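Local coordinates for KaiC-like domain-containing protein (Pyrococcus horikoshii, PDB 3BS4) that is of unknown function but has a KaiC-like domain, probably of RecA type, and holds an unidentified bound peptide in the crystal, at residues A[55-60]-A[87-92]; A[122-127]-A[178-183]; A[219-224]-A[238-243]. All blocks are in the same frame, centred on the assembly; numbering follows the deposited sequence.

Interaction 1 of 3, residues A[55-60]-A[87-92]; sequences FSISYP and VDTFGS
Water 1 ties the two segments together through three oxygens: it accepts from Ser56 OG at 2.6 Å and donates to Tyr59 O and to Asp88 OD1. The setting is the C-terminal ends of strands in the parallel part of a mixed sheet, consistent with the RecA-like fold expected of a KaiC-like domain. A parallel bridge pairs Phe55 with Val87; it rests on the bond from Ser56 N to Val87 O (3.0 Å, 163° at hydrogen) together with the backbone bond between Val87 and Met54. Beyond it Ser56 O accepts from Phe90 N at 2.9 Å, so one strand residue grips both a neighbouring strand's end and the first turn of helix 89-94. Asp88 is the N-cap of that helix: OD1, besides holding the water, accepts the capping bond from Gly91 N (2.9 Å), which arrives from above the carboxylate plane. Phe55 CD1 and Val87 CG2 pack on the side facing helix 115-132, where the bound peptide's aromatic side chain also meets the Phe55 ring. Phe90 reaches the 58-60 loop because chi1 of -177° turns CG away from its own backbone N. Pro60 CD lies over its ring face, 4.1 Å from the Phe90 centroid and 15° off the normal.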
# COMPACT_ATOMS: atom_id res chain seq x y z
N PHE A 55 -4.72 3.07 -3.51
CA PHE A 55 -5.76 2.23 -4.10
C PHE A 55 -6.55 1.68 -2.93
O PHE A 55 -6.09 0.79 -2.21
CB PHE A 55 -5.12 1.12 -4.94
CG PHE A 55 -4.24 1.67 -6.02
CD1 PHE A 55 -4.79 2.04 -7.25
CD2 PHE A 55 -2.90 1.92 -5.77
CE1 PHE A 55 -3.98 2.60 -8.25
CE2 PHE A 55 -2.09 2.48 -6.75
CZ PHE A 55 -2.64 2.81 -8.00
N SER A 56 -7.72 2.27 -2.71
CA SER A 56 -8.50 1.98 -1.51
C SER A 56 -9.49 0.89 -1.85
O SER A 56 -10.59 1.16 -2.31
CB SER A 56 -9.19 3.24 -1.03
OG SER A 56 -9.81 2.99 0.21
N ILE A 57 -9.05 -0.36 -1.67
CA ILE A 57 -9.73 -1.54 -2.19
C ILE A 57 -10.68 -2.15 -1.16
O ILE A 57 -11.79 -2.57 -1.51
CB ILE A 57 -8.67 -2.61 -2.59
CG1 ILE A 57 -7.74 -2.09 -3.71
CG2 ILE A 57 -9.32 -3.96 -2.98
CD1 ILE A 57 -6.31 -2.65 -3.67
N SER A 58 -10.24 -2.19 0.09
CA SER A 58 -10.87 -3.05 1.09
C SER A 58 -11.85 -2.37 2.03
O SER A 58 -12.67 -3.08 2.65
CB SER A 58 -9.81 -3.77 1.93
OG SER A 58 -9.12 -4.73 1.16
N TYR A 59 -11.74 -1.05 2.18
CA TYR A 59 -12.49 -0.31 3.20
C TYR A 59 -13.25 0.85 2.60
O TYR A 59 -12.77 1.49 1.65
CB TYR A 59 -11.56 0.20 4.33
CG TYR A 59 -10.80 -0.95 4.95
CD1 TYR A 59 -11.46 -1.86 5.77
CD2 TYR A 59 -9.46 -1.18 4.62
CE1 TYR A 59 -10.81 -2.95 6.30
CE2 TYR A 59 -8.80 -2.28 5.14
CZ TYR A 59 -9.48 -3.16 5.98
OH TYR A 59 -8.88 -4.27 6.52
N PRO A 60 -14.43 1.15 3.17
CA PRO A 60 -15.16 2.35 2.76
C PRO A 60 -14.28 3.58 2.98
O PRO A 60 -13.53 3.64 3.94
CB PRO A 60 -16.34 2.40 3.74
CG PRO A 60 -16.47 1.02 4.31
CD PRO A 60 -15.13 0.37 4.21
N VAL A 87 -7.87 6.29 -5.47
CA VAL A 87 -8.80 5.56 -6.34
C VAL A 87 -9.68 4.77 -5.39
O VAL A 87 -9.21 3.86 -4.70
CB VAL A 87 -8.08 4.63 -7.32
CG1 VAL A 87 -9.09 3.87 -8.20
CG2 VAL A 87 -7.05 5.39 -8.17
N ASP A 88 -10.96 5.12 -5.34
CA ASP A 88 -11.87 4.46 -4.41
C ASP A 88 -12.45 3.21 -5.05
O ASP A 88 -13.58 3.17 -5.52
CB ASP A 88 -12.96 5.42 -3.91
CG ASP A 88 -13.84 4.79 -2.86
OD1 ASP A 88 -13.56 3.66 -2.42
OD2 ASP A 88 -14.83 5.44 -2.44
N THR A 89 -11.62 2.17 -5.06
CA THR A 89 -12.00 0.89 -5.63
C THR A 89 -13.17 0.28 -4.86
O THR A 89 -14.11 -0.28 -5.45
CB THR A 89 -10.76 -0.02 -5.65
OG1 THR A 89 -9.75 0.61 -6.46
CG2 THR A 89 -11.09 -1.40 -6.24
N PHE A 90 -13.13 0.40 -3.54
CA PHE A 90 -14.22 -0.14 -2.72
C PHE A 90 -15.55 0.49 -3.13
O PHE A 90 -16.53 -0.23 -3.39
CB PHE A 90 -13.94 0.12 -1.24
CG PHE A 90 -14.98 -0.47 -0.32
CD1 PHE A 90 -14.79 -1.75 0.23
CD2 PHE A 90 -16.17 0.21 -0.06
CE1 PHE A 90 -15.76 -2.31 1.04
CE2 PHE A 90 -17.13 -0.34 0.77
CZ PHE A 90 -16.92 -1.60 1.32
N GLY A 91 -15.60 1.82 -3.20
CA GLY A 91 -16.86 2.47 -3.57
C GLY A 91 -17.29 2.11 -4.98
O GLY A 91 -18.48 1.97 -5.27
N SER A 92 -16.31 1.93 -5.86
CA SER A 92 -16.56 1.56 -7.25
C SER A 92 -17.21 0.19 -7.34
O SER A 92 -18.20 0.03 -8.05
CB SER A 92 -15.25 1.59 -8.04
OG SER A 92 -14.65 2.88 -7.97
O HOH W 1 -12.33 3.52 -0.04

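Interaction 2 of 3, residues A[122-127]-A[178-183]; sequences AVEDHK and KKYPRG
Lys127 crosses from helix 115-132 to the loop at 178-183, and its contacts can be read outward along the chain. CB lies over one face of the Tyr180 ring, 4.1 Å from the centroid and 20° off the ring normal, displaced toward the rim; these values define a CH-pi contact. CG stands anti to the carbonyl carbon (chi1 -72°), and from there the chain runs extended, which carries its tip past the ring to the loop backbone. On the way Lys127 CD touches Tyr180 CB at 3.6 Å, while Lys127 CE approaches Pro181 O at the same distance, 3.6 Å. The ammonium NZ then donates to Pro181 O at 2.9 Å, tilted 21° from the carbonyl plane. Two further hydrogen bonds hold this nitrogen, one to Ala176 O and one to the backbone of the bound peptide. NZ of this buried lysine is thereby bonded to the 178-183 loop, to helix 175-178 and to the peptide. The peptide also makes backbone hydrogen bonds with Gly183 and packs an aromatic ring against His126. One helical turn earlier, Glu124 adds a smaller apolar contact: its CG sits 3.9 Å from Tyr180 CE2, the two side chains crossing at about a right angle. Tyr180 also packs on Lys128 and Met131 of the same helix. The contact places the loop between helix 175-178 and strand 184-190 against helix 115-132.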
# COMPACT_ATOMS: atom_id res chain seq x y z
N ALA A 122 -6.61 6.03 -14.61
CA ALA A 122 -6.76 6.87 -13.39
C ALA A 122 -5.41 7.37 -12.94
O ALA A 122 -5.24 8.55 -12.62
CB ALA A 122 -7.43 6.08 -12.25
N VAL A 123 -4.43 6.46 -12.90
CA VAL A 123 -3.09 6.82 -12.49
C VAL A 123 -2.52 7.89 -13.43
O VAL A 123 -1.96 8.89 -12.96
CB VAL A 123 -2.19 5.59 -12.39
CG1 VAL A 123 -0.74 6.03 -12.17
CG2 VAL A 123 -2.67 4.70 -11.24
N GLU A 124 -2.66 7.69 -14.74
CA GLU A 124 -2.16 8.67 -15.70
C GLU A 124 -2.79 10.03 -15.43
O GLU A 124 -2.10 11.07 -15.45
CB GLU A 124 -2.44 8.23 -17.13
CG GLU A 124 -1.83 9.16 -18.19
CD GLU A 124 -1.97 8.64 -19.61
OE1 GLU A 124 -2.73 7.69 -19.85
OE2 GLU A 124 -1.33 9.23 -20.51
N ASP A 125 -4.09 10.03 -15.16
CA ASP A 125 -4.80 11.28 -14.91
C ASP A 125 -4.28 12.01 -13.66
O ASP A 125 -4.05 13.24 -13.71
CB ASP A 125 -6.31 11.07 -14.94
CG ASP A 125 -6.85 10.92 -16.39
OD1 ASP A 125 -6.07 11.10 -17.36
OD2 ASP A 125 -8.05 10.62 -16.56
N HIS A 126 -4.04 11.26 -12.57
CA HIS A 126 -3.44 11.85 -11.35
C HIS A 126 -2.08 12.42 -11.65
O HIS A 126 -1.71 13.49 -11.14
CB HIS A 126 -3.11 10.81 -10.27
CG HIS A 126 -4.24 9.94 -9.84
ND1 HIS A 126 -5.56 10.28 -10.00
CD2 HIS A 126 -4.22 8.74 -9.22
CE1 HIS A 126 -6.31 9.31 -9.50
NE2 HIS A 126 -5.53 8.37 -9.02
N LYS A 127 -1.28 11.66 -12.40
CA LYS A 127 0.10 12.05 -12.61
C LYS A 127 0.16 13.26 -13.54
O LYS A 127 1.07 14.06 -13.45
CB LYS A 127 0.91 10.90 -13.21
CG LYS A 127 1.17 9.78 -12.21
CD LYS A 127 2.28 8.87 -12.70
CE LYS A 127 2.50 7.68 -11.75
NZ LYS A 127 3.56 6.80 -12.31
N LYS A 178 5.51 4.98 -18.01
CA LYS A 178 6.66 5.19 -18.87
C LYS A 178 6.92 6.66 -19.21
O LYS A 178 8.05 7.02 -19.55
CB LYS A 178 6.54 4.34 -20.15
CG LYS A 178 6.45 2.84 -19.87
CD LYS A 178 7.81 2.21 -19.54
CE LYS A 178 7.69 1.19 -18.42
NZ LYS A 178 8.65 0.04 -18.54
N LYS A 179 5.90 7.50 -19.10
CA LYS A 179 6.01 8.92 -19.47
C LYS A 179 5.98 9.87 -18.27
O LYS A 179 6.05 11.09 -18.44
CB LYS A 179 4.92 9.29 -20.50
CG LYS A 179 5.11 8.67 -21.92
CD LYS A 179 4.96 7.14 -21.91
CE LYS A 179 4.59 6.53 -23.26
NZ LYS A 179 4.34 5.04 -23.11
N TYR A 180 5.88 9.31 -17.06
CA TYR A 180 5.87 10.08 -15.81
C TYR A 180 6.77 9.38 -14.80
O TYR A 180 7.04 8.19 -14.96
CB TYR A 180 4.46 10.12 -15.22
CG TYR A 180 3.46 10.81 -16.09
CD1 TYR A 180 3.32 12.19 -16.04
CD2 TYR A 180 2.65 10.09 -16.97
CE1 TYR A 180 2.40 12.85 -16.84
CE2 TYR A 180 1.72 10.74 -17.78
CZ TYR A 180 1.61 12.13 -17.70
OH TYR A 180 0.70 12.81 -18.48
N PRO A 181 7.19 10.10 -13.73
CA PRO A 181 7.96 9.48 -12.66
C PRO A 181 7.22 8.29 -12.08
O PRO A 181 5.99 8.30 -12.01
CB PRO A 181 8.08 10.59 -11.62
CG PRO A 181 8.02 11.85 -12.44
CD PRO A 181 6.98 11.54 -13.45
N ARG A 182 7.97 7.26 -11.70
CA ARG A 182 7.40 6.07 -11.09
C ARG A 182 7.45 6.22 -9.57
O ARG A 182 8.19 7.05 -9.01
CB ARG A 182 8.16 4.82 -11.54
CG ARG A 182 7.72 4.25 -12.90
CD ARG A 182 8.49 2.95 -13.22
NE ARG A 182 7.99 2.19 -14.38
CZ ARG A 182 7.19 1.12 -14.30
NH1 ARG A 182 6.76 0.68 -13.12
NH2 ARG A 182 6.81 0.49 -15.41
N GLY A 183 6.66 5.41 -8.88
CA GLY A 183 6.63 5.49 -7.42
C GLY A 183 7.29 4.32 -6.72
O GLY A 183 7.79 3.38 -7.37

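Interaction 3 of 3, residues A[219-224]-A[238-243]; sequences GIKREL and RFEYEF
Three backbone hydrogen bonds join Arg222-Leu224 to Phe239-Tyr241. Leu224 N donates to Phe239 O and Phe239 N returns to Leu224 O, both at 2.8 Å, the reciprocal pattern of an antiparallel hydrogen-bonded pair; Tyr241 N donates to Arg222 O. Between them Glu223 and Glu240 form a non-hydrogen-bonded pair, their CA atoms 4.5 Å apart. Water is the second polar link. Water 2 accepts from Arg222 N and donates to Glu240 OE2 and Tyr241 O, while water 3 accepts from Arg222 NH1 and donates to the same Tyr241 O. The two segments belong to a beta hairpin, strands 219-228 and 238-244, in the antiparallel part of the main sheet; the axes of the two short segments make 131° between their N-to-C directions, far from strictly antiparallel. Among charged groups, Arg238 NH2 meets Glu223 OE2 at 2.8 Å in a salt bridge, approaching from above the carboxylate plane, with the two flat groups turned 58° apart. A bend at chi3 (56°) folds the arginine back toward this glutamate. Glu240 OE1 instead pairs with Arg251, and Lys221 NZ with Glu253. The apolar and aromatic contacts lie on the face bearing Arg222, Leu224, Phe239 and Tyr241. Arg222 CB stands over the Tyr241 ring, 3.8 Å from its centroid, a CH-pi contact. Leu224 and Phe239 lie side by side with their CD2 atoms 3.9 Å apart, and Leu224 CB touches Tyr241 CE2 at 3.9 Å. Tyr241 OH bonds to Ser32 O and Arg222 NE to Ser31 O.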
# COMPACT_ATOMS: atom_id res chain seq x y z
N GLY A 219 0.71 -12.32 27.93
CA GLY A 219 0.20 -11.33 26.97
C GLY A 219 0.61 -11.64 25.54
O GLY A 219 1.33 -12.59 25.29
N ILE A 220 0.13 -10.82 24.61
CA ILE A 220 0.43 -11.00 23.19
C ILE A 220 1.84 -10.49 22.90
O ILE A 220 2.26 -9.45 23.43
CB ILE A 220 -0.64 -10.24 22.33
CG1 ILE A 220 -0.39 -10.42 20.83
CG2 ILE A 220 -0.69 -8.74 22.69
CD1 ILE A 220 -1.54 -9.88 19.97
N LYS A 221 2.58 -11.25 22.08
CA LYS A 221 3.87 -10.83 21.54
C LYS A 221 3.65 -10.63 20.04
O LYS A 221 3.11 -11.51 19.36
CB LYS A 221 4.93 -11.91 21.77
CG LYS A 221 6.31 -11.54 21.24
CD LYS A 221 7.28 -12.68 21.44
CE LYS A 221 8.68 -12.29 20.97
NZ LYS A 221 9.69 -13.33 21.37
N ARG A 222 4.03 -9.46 19.54
CA ARG A 222 3.88 -9.15 18.12
C ARG A 222 5.26 -9.16 17.47
O ARG A 222 6.20 -8.58 18.02
CB ARG A 222 3.17 -7.82 17.93
CG ARG A 222 1.70 -7.83 18.37
CD ARG A 222 1.06 -6.46 18.20
NE ARG A 222 -0.38 -6.54 18.42
CZ ARG A 222 -0.99 -6.19 19.54
NH1 ARG A 222 -0.29 -5.70 20.57
NH2 ARG A 222 -2.31 -6.30 19.63
N GLU A 223 5.37 -9.83 16.32
CA GLU A 223 6.64 -9.97 15.62
C GLU A 223 6.57 -9.54 14.17
O GLU A 223 5.57 -9.80 13.49
CB GLU A 223 7.09 -11.42 15.65
CG GLU A 223 7.47 -11.88 17.03
CD GLU A 223 8.02 -13.27 17.02
OE1 GLU A 223 7.22 -14.23 16.85
OE2 GLU A 223 9.26 -13.41 17.18
N LEU A 224 7.64 -8.91 13.71
CA LEU A 224 7.79 -8.59 12.29
C LEU A 224 8.97 -9.36 11.74
O LEU A 224 10.08 -9.27 12.28
CB LEU A 224 7.99 -7.09 12.10
CG LEU A 224 8.06 -6.55 10.66
CD1 LEU A 224 7.59 -5.10 10.63
CD2 LEU A 224 9.46 -6.68 10.08
N ARG A 238 14.37 -10.58 12.57
CA ARG A 238 13.07 -10.60 13.24
C ARG A 238 13.05 -9.52 14.30
O ARG A 238 14.04 -9.30 15.00
CB ARG A 238 12.79 -11.95 13.90
CG ARG A 238 12.88 -13.15 12.98
CD ARG A 238 12.99 -14.43 13.80
NE ARG A 238 11.88 -14.56 14.73
CZ ARG A 238 10.93 -15.49 14.63
NH1 ARG A 238 10.95 -16.38 13.65
NH2 ARG A 238 9.95 -15.51 15.53
N PHE A 239 11.90 -8.86 14.43
CA PHE A 239 11.72 -7.84 15.44
C PHE A 239 10.51 -8.15 16.29
O PHE A 239 9.50 -8.66 15.78
CB PHE A 239 11.44 -6.49 14.79
CG PHE A 239 12.51 -6.01 13.88
CD1 PHE A 239 13.50 -5.14 14.35
CD2 PHE A 239 12.52 -6.38 12.53
CE1 PHE A 239 14.49 -4.68 13.49
CE2 PHE A 239 13.51 -5.93 11.67
CZ PHE A 239 14.50 -5.08 12.15
N GLU A 240 10.60 -7.86 17.59
CA GLU A 240 9.40 -7.76 18.41
C GLU A 240 8.95 -6.32 18.34
O GLU A 240 9.79 -5.42 18.29
CB GLU A 240 9.64 -8.15 19.88
CG GLU A 240 8.31 -8.12 20.68
CD GLU A 240 8.41 -8.59 22.13
OE1 GLU A 240 9.47 -9.10 22.54
OE2 GLU A 240 7.39 -8.43 22.85
N TYR A 241 7.64 -6.07 18.35
CA TYR A 241 7.18 -4.68 18.41
C TYR A 241 5.98 -4.47 19.32
O TYR A 241 5.27 -5.42 19.68
CB TYR A 241 6.91 -4.10 17.00
CG TYR A 241 5.79 -4.78 16.23
CD1 TYR A 241 4.49 -4.30 16.30
CD2 TYR A 241 6.06 -5.86 15.39
CE1 TYR A 241 3.45 -4.92 15.60
CE2 TYR A 241 5.05 -6.47 14.66
CZ TYR A 241 3.75 -6.00 14.78
OH TYR A 241 2.76 -6.61 14.04
N GLU A 242 5.81 -3.23 19.74
CA GLU A 242 4.59 -2.78 20.40
C GLU A 242 4.30 -1.37 19.92
O GLU A 242 5.01 -0.86 19.07
CB GLU A 242 4.75 -2.80 21.92
CG GLU A 242 5.90 -2.01 22.44
CD GLU A 242 6.23 -2.36 23.89
OE1 GLU A 242 5.52 -3.18 24.52
OE2 GLU A 242 7.21 -1.79 24.39
N PHE A 243 3.24 -0.77 20.44
CA PHE A 243 2.85 0.57 20.00
C PHE A 243 2.89 1.53 21.16
O PHE A 243 2.41 1.22 22.24
CB PHE A 243 1.46 0.53 19.39
CG PHE A 243 1.37 -0.33 18.15
CD1 PHE A 243 1.59 0.22 16.89
CD2 PHE A 243 1.08 -1.69 18.25
CE1 PHE A 243 1.52 -0.58 15.73
CE2 PHE A 243 1.02 -2.49 17.10
CZ PHE A 243 1.23 -1.93 15.84
O HOH W 2 5.17 -7.54 21.43
O HOH W 3 2.67 -5.48 20.99

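Overall arrangement
The three contacts follow one another in series along the chain. Interactions 1 and 2 are neighbours, with centres about 19 Å apart, and they touch where helix 115-132 packs on the sheet: Val87 CG2 lies 3.5 Å from His126 NE2, and Phe55 CZ lies 3.7 Å from Val123 CG2. Both also reach the bound peptide, so together they form part of its surroundings. Interaction 3 stands apart, its centre about 29 Å from that of interaction 1 and about 37 Å from that of interaction 2, across the chain's centre from the latter. Interactions 1 and 3 nevertheless share one mixed sheet, the former in its parallel part and the latter in the antiparallel hairpin.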